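Local structure of 4-alpha-glucanotransferase (6M6T) at residues V9-I13 with T14-G18; T444-M448 with Q449-D453. The protein is an amylomaltase, or disproportionating enzyme, of the 4-alpha-glucanotransferase family, built on a TIM barrel. All blocks are in the same frame, centred on the assembly; numbering follows the deposited sequence.

Interaction 1: V9-I13 with T14-G18; sequences VLMHI and TSLPG
With its CG anti to the backbone N (chi1 -164°), His12 swings its imidazole round to Thr14, and the threonine, whose CG2 stands anti to its own carbonyl carbon, meets it with that methyl. The two side chains cross at a slant: Thr14 CG2 sits over the ND1-CE1 margin of the ring, 3.2 Å from His12 ND1, on the same face that the backbone N of Thr14 covers, offset toward the rim.

The backbone turns sharply here. His12 O accepts a hydrogen bond from Ser15 N at 2.8 Å, with the donor well above the carbonyl plane, 47° out of it. A water also bridges the two residues, lying 2.6 Å from His12 N, whose hydrogen it accepts, and 2.8 Å from Ser15 OG. That hydroxyl also has a weak hydrogen bond to Trp472 O.

Met11, extended beyond CG, reaches past the turn so that its CE lies 3.5 Å from Ser15 CB and its SD 4.1 Å from Leu16 CD1. Leu16 also touches Ala29 of helix 27-38, and its carbonyl O is held by Arg473 NE. All six touching residues are buried.

This is a type I beta turn, His12 to Ser15, at the point where the first parallel strand of a TIM barrel, 6-10, runs out into the loop leading to helix 27-38.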
loop_
_atom_site.group_PDB
_atom_site.type_symbol
_atom_site.label_atom_id
_atom_site.label_comp_id
_atom_site.label_asym_id
_atom_site.label_seq_id
_atom_site.Cartn_x
_atom_site.Cartn_y
_atom_site.Cartn_z
ATOM N N VAL A 9 -3.966 12.362 6.798
ATOM C CA VAL A 9 -2.617 12.035 7.235
ATOM C C VAL A 9 -2.198 10.740 6.553
ATOM O O VAL A 9 -3.019 9.833 6.368
ATOM C CB VAL A 9 -2.555 11.957 8.783
ATOM C CG1 VAL A 9 -1.313 11.253 9.293
ATOM C CG2 VAL A 9 -2.616 13.365 9.369
ATOM N N LEU A 10 -0.929 10.676 6.137
ATOM C CA LEU A 10 -0.371 9.520 5.429
ATOM C C LEU A 10 0.524 8.730 6.387
ATOM O O LEU A 10 1.684 9.090 6.637
ATOM C CB LEU A 10 0.394 9.949 4.180
ATOM C CG LEU A 10 1.059 8.790 3.441
ATOM C CD1 LEU A 10 0.053 8.036 2.572
ATOM C CD2 LEU A 10 2.202 9.283 2.604
ATOM N N MET A 11 -0.019 7.632 6.902
ATOM C CA MET A 11 0.712 6.779 7.831
ATOM C C MET A 11 0.269 5.333 7.678
ATOM O O MET A 11 -0.899 5.001 7.912
ATOM C CB MET A 11 0.505 7.201 9.272
ATOM C CG MET A 11 1.766 7.087 10.040
ATOM S SD MET A 11 1.450 6.934 11.780
ATOM C CE MET A 11 3.155 6.852 12.227
ATOM N N HIS A 12 1.206 4.464 7.354
ATOM C CA HIS A 12 0.848 3.072 7.219
ATOM C C HIS A 12 0.685 2.433 8.592
ATOM O O HIS A 12 1.356 2.806 9.562
ATOM C CB HIS A 12 1.906 2.323 6.413
ATOM C CG HIS A 12 1.433 1.004 5.904
ATOM N ND1 HIS A 12 2.290 0.042 5.424
ATOM C CD2 HIS A 12 0.185 0.485 5.804
ATOM C CE1 HIS A 12 1.590 -1.013 5.039
ATOM N NE2 HIS A 12 0.310 -0.771 5.263
ATOM N N ILE A 13 -0.217 1.450 8.652
ATOM C CA ILE A 13 -0.396 0.617 9.831
ATOM C C ILE A 13 0.934 0.133 10.393
ATOM O O ILE A 13 1.051 -0.114 11.592
ATOM C CB ILE A 13 -1.313 -0.560 9.467
ATOM C CG1 ILE A 13 -2.480 -0.062 8.606
ATOM C CG2 ILE A 13 -1.761 -1.296 10.726
ATOM C CD1 ILE A 13 -3.611 0.483 9.375
ATOM N N THR A 14 1.961 -0.014 9.554
ATOM C CA THR A 14 3.208 -0.537 10.102
ATOM C C THR A 14 3.886 0.492 10.999
ATOM O O THR A 14 4.547 0.120 11.968
ATOM C CB THR A 14 4.151 -1.025 8.979
ATOM O OG1 THR A 14 4.887 0.061 8.397
ATOM C CG2 THR A 14 3.372 -1.722 7.907
ATOM N N SER A 15 3.694 1.781 10.730
ATOM C CA SER A 15 4.431 2.820 11.447
ATOM C C SER A 15 3.831 3.168 12.810
ATOM O O SER A 15 4.465 3.906 13.577
ATOM C CB SER A 15 4.529 4.085 10.586
ATOM O OG SER A 15 4.782 3.782 9.233
ATOM N N LEU A 16 2.639 2.666 13.127
ATOM C CA LEU A 16 2.075 2.807 14.462
ATOM C C LEU A 16 3.086 2.304 15.491
ATOM O O LEU A 16 3.979 1.528 15.142
ATOM C CB LEU A 16 0.763 2.029 14.572
ATOM C CG LEU A 16 -0.553 2.687 14.146
ATOM C CD1 LEU A 16 -0.454 3.442 12.812
ATOM C CD2 LEU A 16 -1.606 1.612 14.049
ATOM N N PRO A 17 3.022 2.673 16.781
ATOM C CA PRO A 17 3.931 2.145 17.760
ATOM C C PRO A 17 3.303 0.929 18.446
ATOM O O PRO A 17 2.151 0.643 18.208
ATOM C CB PRO A 17 4.088 3.286 18.755
ATOM C CG PRO A 17 3.103 4.329 18.319
ATOM C CD PRO A 17 2.141 3.636 17.390
ATOM N N GLY A 18 4.099 0.229 19.256
ATOM C CA GLY A 18 3.604 -0.959 19.977
ATOM C C GLY A 18 4.706 -1.778 20.606
ATOM O O GLY A 18 5.838 -1.334 20.661
HETATM O O HOH W 1 3.594 5.513 7.392
#

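Interaction 2: T444-M448 with Q449-D453; sequences TITCM and QDLLD
Gln449 follows Met448 directly. Its CB bond points away from 444-448, and its CG stands anti to its own carbonyl carbon, but the bend at chi2 (87°) folds OE1 back to 3.8 Å from Met448 C, while NE2 is hydrogen-bonded to Ser458 O.

Asp450 comes next, and its side chain turns back to the start of the helix. OD2 of Asp450 lies 3.3 Å from Cys447 CB, a contact with carbon, whereas OD1 takes a hydrogen bond from the backbone N of Ile401. The Asp450 backbone N makes a weak bond to Cys447 O, 2.7 Å long but bent to 126°.

Leu451 points toward the strand. Its N gives Cys447 O a second and straighter bond at 3.3 Å (162°), the donor only modestly tilted from the carbonyl plane. Leu451 CB sits 4.1 Å from Thr446 CG2, the two side chains crossing at about a right angle; Thr446 OG1 is bonded to Tyr437 OH. On Met448, CG is anti to the backbone N, and bends at chi2 and chi3 bring SD to 3.8 Å from Leu451 CD2.

Leu452 leaves the helical conformation. Its N bonds weakly to Met448 O, and its CD1 packs 4.2 Å from Met448 CG.

Asp453, with positive phi, is the C-prime residue of a Schellman motif: its N bonds to Asp450 O, and Lys454 N to Gln449 O.

Cys447, at the N-cap position, thus joins strand to helix through its carbonyl: Cys447 O takes one well-aligned bond, from Leu451 N, and a weak one from Asp450 N. Met448 and Thr446 add apolar contacts to Leu451, while the amide of Gln449 reaches the loop at Ser458 O and the carboxylate of Asp450 the start of helix 401-404.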
loop_
_atom_site.group_PDB
_atom_site.type_symbol
_atom_site.label_atom_id
_atom_site.label_comp_id
_atom_site.label_asym_id
_atom_site.label_seq_id
_atom_site.Cartn_x
_atom_site.Cartn_y
_atom_site.Cartn_z
ATOM N N THR A 444 -5.605 17.658 0.922
ATOM C CA THR A 444 -4.164 17.629 1.104
ATOM C C THR A 444 -3.840 16.615 2.186
ATOM O O THR A 444 -4.578 16.487 3.173
ATOM C CB THR A 444 -3.616 19.001 1.500
ATOM O OG1 THR A 444 -4.339 19.485 2.646
ATOM C CG2 THR A 444 -3.733 20.004 0.321
ATOM N N ILE A 445 -2.745 15.888 1.993
ATOM C CA ILE A 445 -2.344 14.814 2.897
ATOM C C ILE A 445 -0.966 15.123 3.455
ATOM O O ILE A 445 -0.043 15.462 2.706
ATOM C CB ILE A 445 -2.342 13.444 2.202
ATOM C CG1 ILE A 445 -3.655 13.230 1.464
ATOM C CG2 ILE A 445 -2.159 12.361 3.222
ATOM C CD1 ILE A 445 -4.816 13.090 2.397
ATOM N N THR A 446 -0.826 14.986 4.767
ATOM C CA THR A 446 0.406 15.306 5.465
ATOM C C THR A 446 1.109 14.023 5.878
ATOM O O THR A 446 0.486 13.120 6.448
ATOM C CB THR A 446 0.115 16.183 6.673
ATOM O OG1 THR A 446 -0.439 17.426 6.210
ATOM C CG2 THR A 446 1.405 16.429 7.473
ATOM N N CYS A 447 2.394 13.936 5.552
ATOM C CA CYS A 447 3.190 12.753 5.835
ATOM C C CYS A 447 3.547 12.772 7.307
ATOM O O CYS A 447 4.268 13.674 7.746
ATOM C CB CYS A 447 4.456 12.757 4.983
ATOM S SG CYS A 447 4.411 11.771 3.456
ATOM N N MET A 448 3.063 11.788 8.070
ATOM C CA MET A 448 3.279 11.814 9.514
ATOM C C MET A 448 4.747 12.027 9.884
ATOM O O MET A 448 5.036 12.542 10.972
ATOM C CB MET A 448 2.741 10.521 10.147
ATOM C CG MET A 448 2.982 10.387 11.653
ATOM S SD MET A 448 2.099 11.617 12.639
ATOM C CE MET A 448 0.435 11.275 12.170
ATOM N N GLN A 449 5.680 11.674 8.998
ATOM C CA GLN A 449 7.085 11.990 9.247
ATOM C C GLN A 449 7.276 13.486 9.435
ATOM O O GLN A 449 7.823 13.933 10.453
ATOM C CB GLN A 449 7.958 11.497 8.093
ATOM C CG GLN A 449 8.369 10.043 8.144
ATOM C CD GLN A 449 7.332 9.140 7.502
ATOM O OE1 GLN A 449 6.112 9.392 7.582
ATOM N NE2 GLN A 449 7.808 8.088 6.848
ATOM N N ASP A 450 6.800 14.277 8.462
ATOM C CA ASP A 450 7.065 15.717 8.433
ATOM C C ASP A 450 6.291 16.472 9.505
ATOM O O ASP A 450 6.767 17.495 10.001
ATOM C CB ASP A 450 6.733 16.262 7.050
ATOM C CG ASP A 450 7.420 15.475 5.947
ATOM O OD1 ASP A 450 8.622 15.155 6.130
ATOM O OD2 ASP A 450 6.764 15.174 4.913
ATOM N N LEU A 451 5.110 15.988 9.877
ATOM C CA LEU A 451 4.402 16.566 11.012
ATOM C C LEU A 451 5.249 16.536 12.285
ATOM O O LEU A 451 5.216 17.481 13.079
ATOM C CB LEU A 451 3.086 15.833 11.218
ATOM C CG LEU A 451 2.276 16.440 12.335
ATOM C CD1 LEU A 451 1.279 17.417 11.751
ATOM C CD2 LEU A 451 1.594 15.330 13.094
ATOM N N LEU A 452 6.027 15.474 12.492
ATOM C CA LEU A 452 6.941 15.401 13.630
ATOM C C LEU A 452 8.345 15.895 13.307
ATOM O O LEU A 452 9.246 15.725 14.139
ATOM C CB LEU A 452 7.040 13.972 14.161
ATOM C CG LEU A 452 5.722 13.209 14.197
ATOM C CD1 LEU A 452 6.001 11.709 14.305
ATOM C CD2 LEU A 452 4.822 13.701 15.327
ATOM N N ASP A 453 8.556 16.463 12.118
ATOM C CA ASP A 453 9.849 17.018 11.718
ATOM C C ASP A 453 10.958 15.965 11.804
ATOM O O ASP A 453 11.968 16.150 12.482
ATOM C CB ASP A 453 10.190 18.252 12.572
ATOM C CG ASP A 453 11.205 19.193 11.899
ATOM O OD1 ASP A 453 10.979 19.616 10.742
ATOM O OD2 ASP A 453 12.236 19.523 12.534
#

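How the interactions relate
Interaction 1 comes first along the chain and interaction 2 near its far end, yet their centres are only 12 Å apart, on the same side of the chain's centre. Strands 6-10 and 443-447 are parallel neighbours, the first and eighth strands of the barrel, so their pairing closes the barrel. Leu10 N lies 2.8 Å from Thr446 O, a probable hydrogen bond. Beside it, Leu10 CD2 packs against Cys447 SG, Val9 CG1 against Met448 CE, and Met11 CG against Met448 CB. Each interaction therefore shapes the exit from one strand, and the two exits pack directly against each other.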